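Local coordinates for protein octaprenyl-diphosphate synthase (Bacteroides thetaiotaomicron, PDB 3RMG) that probably catalyses, with magnesium as cofactor, the prenyl transfer that lengthens isoprenoid diphosphate chains, as in other members of the FPP/GGPP synthase family, at residues A[55-60]-A[311-316]; A[60-65]-A[196-201]. One frame throughout, in Å; residues are numbered along the deposited sequence.

Interaction 1. Residues A[55-60]-A[311-316]; sequences VLLVAR and CLALRT
Leu57 meets Ala313 and Leu314 across a purely apolar interface, and its side chain can be followed atom by atom. Leu57 CB lies 3.9 Å from Leu314 CD2, with Leu314 CG about equally near, so the leucine of helix 309-323 already leans on the root of the Leu57 side chain. From there CG stands anti to the carbonyl carbon (chi1 -66°), and the chain forks. Leu57 CD1 stays beside the other leucine, 4.0 Å from Leu314 CD2, while Leu57 CD2 turns to the neighbouring residue and rests on Ala313 CB at 3.6 Å, the closest approach between the two segments. Leu57 is therefore shared out: CB and CD1 serve Leu314, CD2 serves Ala313.

The two leucines lie alongside one another and point opposite ways, each passing the other's root. The CB of Leu314 does not point straight at Leu57; a first torsion similar to that of Leu57 (chi1 -82°) brings the outer atoms CG and CD2 there. The short methyl of Ala313, which does face Leu57, is consistent with the close approach of the two segments. Their nearest CA atoms, those of Leu57 and Leu314, are 6.8 Å apart.

Ile13 also touches Leu57, while Val58 packs on helix 174-188. All three touching residues are buried, as expected of helix-helix packing in the all-alpha isoprenoid synthase fold, here between helix 50-62 and the C-terminal helix 309-323.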
loop_
_atom_site.group_PDB
_atom_site.type_symbol
_atom_site.label_atom_id
_atom_site.label_comp_id
_atom_site.label_asym_id
_atom_site.label_seq_id
_atom_site.Cartn_x
_atom_site.Cartn_y
_atom_site.Cartn_z
ATOM N N VAL A 55 12.346 -19.013 3.343
ATOM C CA VAL A 55 10.984 -19.518 3.274
ATOM C C VAL A 55 10.990 -20.969 2.796
ATOM O O VAL A 55 10.316 -21.822 3.371
ATOM C CB VAL A 55 10.113 -18.684 2.305
ATOM C CG1 VAL A 55 8.730 -19.341 2.147
ATOM C CG2 VAL A 55 9.994 -17.226 2.788
ATOM N N LEU A 56 11.764 -21.240 1.745
ATOM C CA LEU A 56 11.829 -22.571 1.166
ATOM C C LEU A 56 12.450 -23.566 2.134
ATOM O O LEU A 56 11.884 -24.647 2.356
ATOM C CB LEU A 56 12.572 -22.557 -0.179
ATOM C CG LEU A 56 11.966 -21.566 -1.182
ATOM C CD1 LEU A 56 12.743 -21.513 -2.464
ATOM C CD2 LEU A 56 10.510 -21.906 -1.458
ATOM N N LEU A 57 13.598 -23.221 2.721
ATOM C CA LEU A 57 14.232 -24.164 3.652
ATOM C C LEU A 57 13.319 -24.505 4.832
ATOM O O LEU A 57 13.169 -25.682 5.176
ATOM C CB LEU A 57 15.605 -23.684 4.133
ATOM C CG LEU A 57 16.744 -23.585 3.109
ATOM C CD1 LEU A 57 17.924 -22.899 3.697
ATOM C CD2 LEU A 57 17.156 -24.944 2.564
ATOM N N VAL A 58 12.702 -23.497 5.454
ATOM C CA VAL A 58 11.830 -23.751 6.626
ATOM C C VAL A 58 10.670 -24.675 6.272
ATOM O O VAL A 58 10.324 -25.565 7.037
ATOM C CB VAL A 58 11.270 -22.427 7.247
ATOM C CG1 VAL A 58 10.084 -22.707 8.207
ATOM C CG2 VAL A 58 12.348 -21.711 7.970
ATOM N N ALA A 59 10.057 -24.457 5.116
ATOM C CA ALA A 59 8.935 -25.303 4.703
ATOM C C ALA A 59 9.401 -26.742 4.533
ATOM O O ALA A 59 8.711 -27.694 4.935
ATOM C CB ALA A 59 8.288 -24.778 3.414
ATOM N N ARG A 60 10.593 -26.894 3.964
ATOM C CA ARG A 60 11.161 -28.220 3.739
ATOM C C ARG A 60 11.527 -28.927 5.049
ATOM O O ARG A 60 11.682 -30.151 5.073
ATOM C CB ARG A 60 12.346 -28.162 2.767
ATOM C CG ARG A 60 11.920 -27.967 1.292
ATOM C CD ARG A 60 11.271 -29.215 0.681
ATOM N NE ARG A 60 12.193 -30.346 0.720
ATOM C CZ ARG A 60 13.171 -30.535 -0.163
ATOM N NH1 ARG A 60 13.343 -29.680 -1.170
ATOM N NH2 ARG A 60 13.980 -31.583 -0.046
ATOM N N CYS A 311 18.130 -29.237 7.582
ATOM C CA CYS A 311 18.780 -28.719 8.790
ATOM C C CYS A 311 20.198 -28.257 8.462
ATOM O O CYS A 311 20.611 -27.173 8.868
ATOM C CB CYS A 311 18.807 -29.769 9.904
ATOM S SG CYS A 311 18.991 -29.110 11.632
ATOM N N LEU A 312 20.937 -29.068 7.711
ATOM C CA LEU A 312 22.327 -28.748 7.392
ATOM C C LEU A 312 22.378 -27.495 6.520
ATOM O O LEU A 312 23.234 -26.621 6.696
ATOM C CB LEU A 312 22.996 -29.935 6.677
ATOM C CG LEU A 312 24.306 -29.678 5.912
ATOM C CD1 LEU A 312 25.327 -29.020 6.793
ATOM C CD2 LEU A 312 24.881 -30.962 5.327
ATOM N N ALA A 313 21.438 -27.402 5.589
ATOM C CA ALA A 313 21.344 -26.235 4.726
ATOM C C ALA A 313 21.101 -24.949 5.534
ATOM O O ALA A 313 21.733 -23.923 5.283
ATOM C CB ALA A 313 20.259 -26.442 3.659
ATOM N N LEU A 314 20.201 -25.019 6.509
ATOM C CA LEU A 314 19.930 -23.890 7.410
ATOM C C LEU A 314 21.136 -23.501 8.277
ATOM O O LEU A 314 21.428 -22.313 8.445
ATOM C CB LEU A 314 18.741 -24.216 8.314
ATOM C CG LEU A 314 17.403 -23.970 7.628
ATOM C CD1 LEU A 314 16.293 -24.708 8.330
ATOM C CD2 LEU A 314 17.128 -22.448 7.540
ATOM N N ARG A 315 21.836 -24.484 8.838
ATOM C CA ARG A 315 23.025 -24.146 9.587
ATOM C C ARG A 315 24.035 -23.422 8.692
ATOM O O ARG A 315 24.621 -22.440 9.112
ATOM C CB ARG A 315 23.647 -25.366 10.267
ATOM C CG ARG A 315 22.740 -25.977 11.319
ATOM C CD ARG A 315 23.484 -26.889 12.274
ATOM N NE ARG A 315 24.330 -27.865 11.593
ATOM C CZ ARG A 315 23.892 -28.989 11.025
ATOM N NH1 ARG A 315 24.757 -29.822 10.460
ATOM N NH2 ARG A 315 22.598 -29.284 11.017
ATOM N N THR A 316 24.217 -23.895 7.460
ATOM C CA THR A 316 25.134 -23.255 6.515
ATOM C C THR A 316 24.632 -21.863 6.113
ATOM O O THR A 316 25.396 -20.919 6.020
ATOM C CB THR A 316 25.333 -24.103 5.233
ATOM O OG1 THR A 316 25.626 -25.457 5.589
ATOM C CG2 THR A 316 26.479 -23.558 4.395
#

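Interaction 2. Residues A[60-65]-A[196-201]; sequences RLYGAV and VAFARL
The backbones stay well apart, with the CA atoms of Leu61 and Ala199 9.6 Å from each other and those of Tyr62 and Val196 10.3 Å, so side chains must span the gap between the end of helix 50-62 and a stretch near the start of helix 193-217. Tyr62 does most of the spanning. Its CG lies anti to the carbonyl carbon (chi1 -55°), and the ring carries the hydroxyl across to Phe198, so that Tyr62 OH is 3.3 Å from Phe198 CD1 and 3.7 Å from Phe198 CE1. On the other side, Phe198 CG stands anti to its own backbone N (chi1 161°), which turns the ring toward Tyr62 and Leu61. The two side chains meet at a slant, which makes this a packing contact of OH against two ring carbons and not an aromatic stack. Tyr62 OH also lies 4.4 Å from Ala199 CB.

Family membership and the helical content of the chain place this packing in the all-alpha isoprenoid synthase fold, where it joins the end of helix 50-62 to helix 193-217. Leu61 adds a second, looser contact: its CD1 stands 4.4 Å from Phe198 CE1. Leu61 also supports Tyr62 from within its own segment, since its CB sits 4.1 Å above one face of the phenol ring, over the centre. Val189 and Val191, in the loop that precedes helix 193-217, touch Tyr62 as well. Leu305 is a common neighbour of Leu61 and Phe198, and Leu301 of helix 283-302 also packs on Phe198.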
loop_
_atom_site.group_PDB
_atom_site.type_symbol
_atom_site.label_atom_id
_atom_site.label_comp_id
_atom_site.label_asym_id
_atom_site.label_seq_id
_atom_site.Cartn_x
_atom_site.Cartn_y
_atom_site.Cartn_z
ATOM N N ARG A 60 10.593 -26.894 3.964
ATOM C CA ARG A 60 11.161 -28.220 3.739
ATOM C C ARG A 60 11.527 -28.927 5.049
ATOM O O ARG A 60 11.682 -30.151 5.073
ATOM C CB ARG A 60 12.346 -28.162 2.767
ATOM C CG ARG A 60 11.920 -27.967 1.292
ATOM C CD ARG A 60 11.271 -29.215 0.681
ATOM N NE ARG A 60 12.193 -30.346 0.720
ATOM C CZ ARG A 60 13.171 -30.535 -0.163
ATOM N NH1 ARG A 60 13.343 -29.680 -1.170
ATOM N NH2 ARG A 60 13.980 -31.583 -0.046
ATOM N N LEU A 61 11.634 -28.183 6.148
ATOM C CA LEU A 61 11.746 -28.853 7.447
ATOM C C LEU A 61 10.522 -29.728 7.705
ATOM O O LEU A 61 10.628 -30.761 8.347
ATOM C CB LEU A 61 11.902 -27.860 8.597
ATOM C CG LEU A 61 13.253 -27.185 8.785
ATOM C CD1 LEU A 61 13.165 -26.188 9.928
ATOM C CD2 LEU A 61 14.330 -28.235 9.053
ATOM N N TYR A 62 9.365 -29.318 7.190
ATOM C CA TYR A 62 8.096 -29.966 7.545
ATOM C C TYR A 62 7.478 -30.797 6.432
ATOM O O TYR A 62 6.782 -31.774 6.697
ATOM C CB TYR A 62 7.089 -28.915 8.002
ATOM C CG TYR A 62 7.621 -28.090 9.127
ATOM C CD1 TYR A 62 7.909 -28.671 10.353
ATOM C CD2 TYR A 62 7.860 -26.736 8.965
ATOM C CE1 TYR A 62 8.414 -27.923 11.395
ATOM C CE2 TYR A 62 8.366 -25.975 9.990
ATOM C CZ TYR A 62 8.646 -26.575 11.210
ATOM O OH TYR A 62 9.155 -25.818 12.245
ATOM N N GLY A 63 7.709 -30.399 5.188
ATOM C CA GLY A 63 7.106 -31.101 4.067
ATOM C C GLY A 63 7.610 -30.633 2.723
ATOM O O GLY A 63 8.706 -30.094 2.603
ATOM N N ALA A 64 6.809 -30.858 1.697
ATOM C CA ALA A 64 7.161 -30.399 0.375
ATOM C C ALA A 64 6.640 -28.979 0.229
ATOM O O ALA A 64 5.641 -28.608 0.833
ATOM C CB ALA A 64 6.558 -31.305 -0.692
ATOM N N VAL A 65 7.338 -28.194 -0.571
ATOM C CA VAL A 65 6.930 -26.843 -0.887
ATOM C C VAL A 65 5.653 -26.873 -1.713
ATOM O O VAL A 65 5.587 -27.570 -2.731
ATOM C CB VAL A 65 8.020 -26.169 -1.728
ATOM C CG1 VAL A 65 7.466 -24.963 -2.481
ATOM C CG2 VAL A 65 9.219 -25.824 -0.858
ATOM N N VAL A 196 4.936 -23.563 13.933
ATOM C CA VAL A 196 4.808 -22.190 13.439
ATOM C C VAL A 196 5.499 -21.221 14.401
ATOM O O VAL A 196 6.243 -20.347 13.975
ATOM C CB VAL A 196 3.319 -21.807 13.263
ATOM C CG1 VAL A 196 3.166 -20.341 13.047
ATOM C CG2 VAL A 196 2.710 -22.577 12.089
ATOM N N ALA A 197 5.278 -21.401 15.704
ATOM C CA ALA A 197 5.936 -20.565 16.709
ATOM C C ALA A 197 7.444 -20.804 16.708
ATOM O O ALA A 197 8.252 -19.869 16.864
ATOM C CB ALA A 197 5.353 -20.829 18.116
ATOM N N PHE A 198 7.827 -22.061 16.537
ATOM C CA PHE A 198 9.241 -22.397 16.448
ATOM C C PHE A 198 9.901 -21.717 15.238
ATOM O O PHE A 198 11.015 -21.198 15.335
ATOM C CB PHE A 198 9.397 -23.911 16.397
ATOM C CG PHE A 198 10.722 -24.385 15.873
ATOM C CD1 PHE A 198 11.033 -24.265 14.520
ATOM C CD2 PHE A 198 11.626 -25.033 16.713
ATOM C CE1 PHE A 198 12.250 -24.741 14.016
ATOM C CE2 PHE A 198 12.834 -25.509 16.218
ATOM C CZ PHE A 198 13.146 -25.361 14.860
ATOM N N ALA A 199 9.199 -21.700 14.108
ATOM C CA ALA A 199 9.747 -21.134 12.872
ATOM C C ALA A 199 9.880 -19.623 13.006
ATOM O O ALA A 199 10.896 -19.040 12.585
ATOM C CB ALA A 199 8.844 -21.482 11.680
ATOM N N ARG A 200 8.860 -18.992 13.594
ATOM C CA ARG A 200 8.883 -17.540 13.823
ATOM C C ARG A 200 10.092 -17.089 14.648
ATOM O O ARG A 200 10.824 -16.181 14.253
ATOM C CB ARG A 200 7.581 -17.053 14.489
ATOM C CG ARG A 200 7.399 -15.497 14.474
ATOM C CD ARG A 200 6.681 -14.990 15.740
ATOM N NE ARG A 200 7.525 -15.201 16.922
ATOM C CZ ARG A 200 8.454 -14.341 17.348
ATOM N NH1 ARG A 200 8.641 -13.188 16.709
ATOM N NH2 ARG A 200 9.194 -14.631 18.414
ATOM N N LEU A 201 10.308 -17.718 15.795
ATOM C CA LEU A 201 11.492 -17.417 16.609
ATOM C C LEU A 201 12.809 -17.627 15.844
ATOM O O LEU A 201 13.701 -16.772 15.853
ATOM C CB LEU A 201 11.483 -18.288 17.850
ATOM C CG LEU A 201 12.493 -17.949 18.931
ATOM C CD1 LEU A 201 12.394 -16.466 19.278
ATOM C CD2 LEU A 201 12.260 -18.838 20.161
#

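How the interactions relate
After three shorter helices the chain forms helix 50-62, which supplies one segment to each contact, with Arg60 belonging to both. Interaction 2 closes the shorter loop, when residues 196-201 return to the end of this helix after 130 intervening residues. Interaction 1 closes the longer one, with 250 residues in between, as helix 309-323 arrives; interaction 2 lies wholly within that loop, so the two nest and do not cross. Their centres are 9 Å apart, and they touch directly: Leu314 CD1 is 3.8 Å from Leu61 CD1, and Val58 CG1 is 3.9 Å from Ala199 CB. Helix 50-62 thereby ties helix 193-217 to the C-terminal helix.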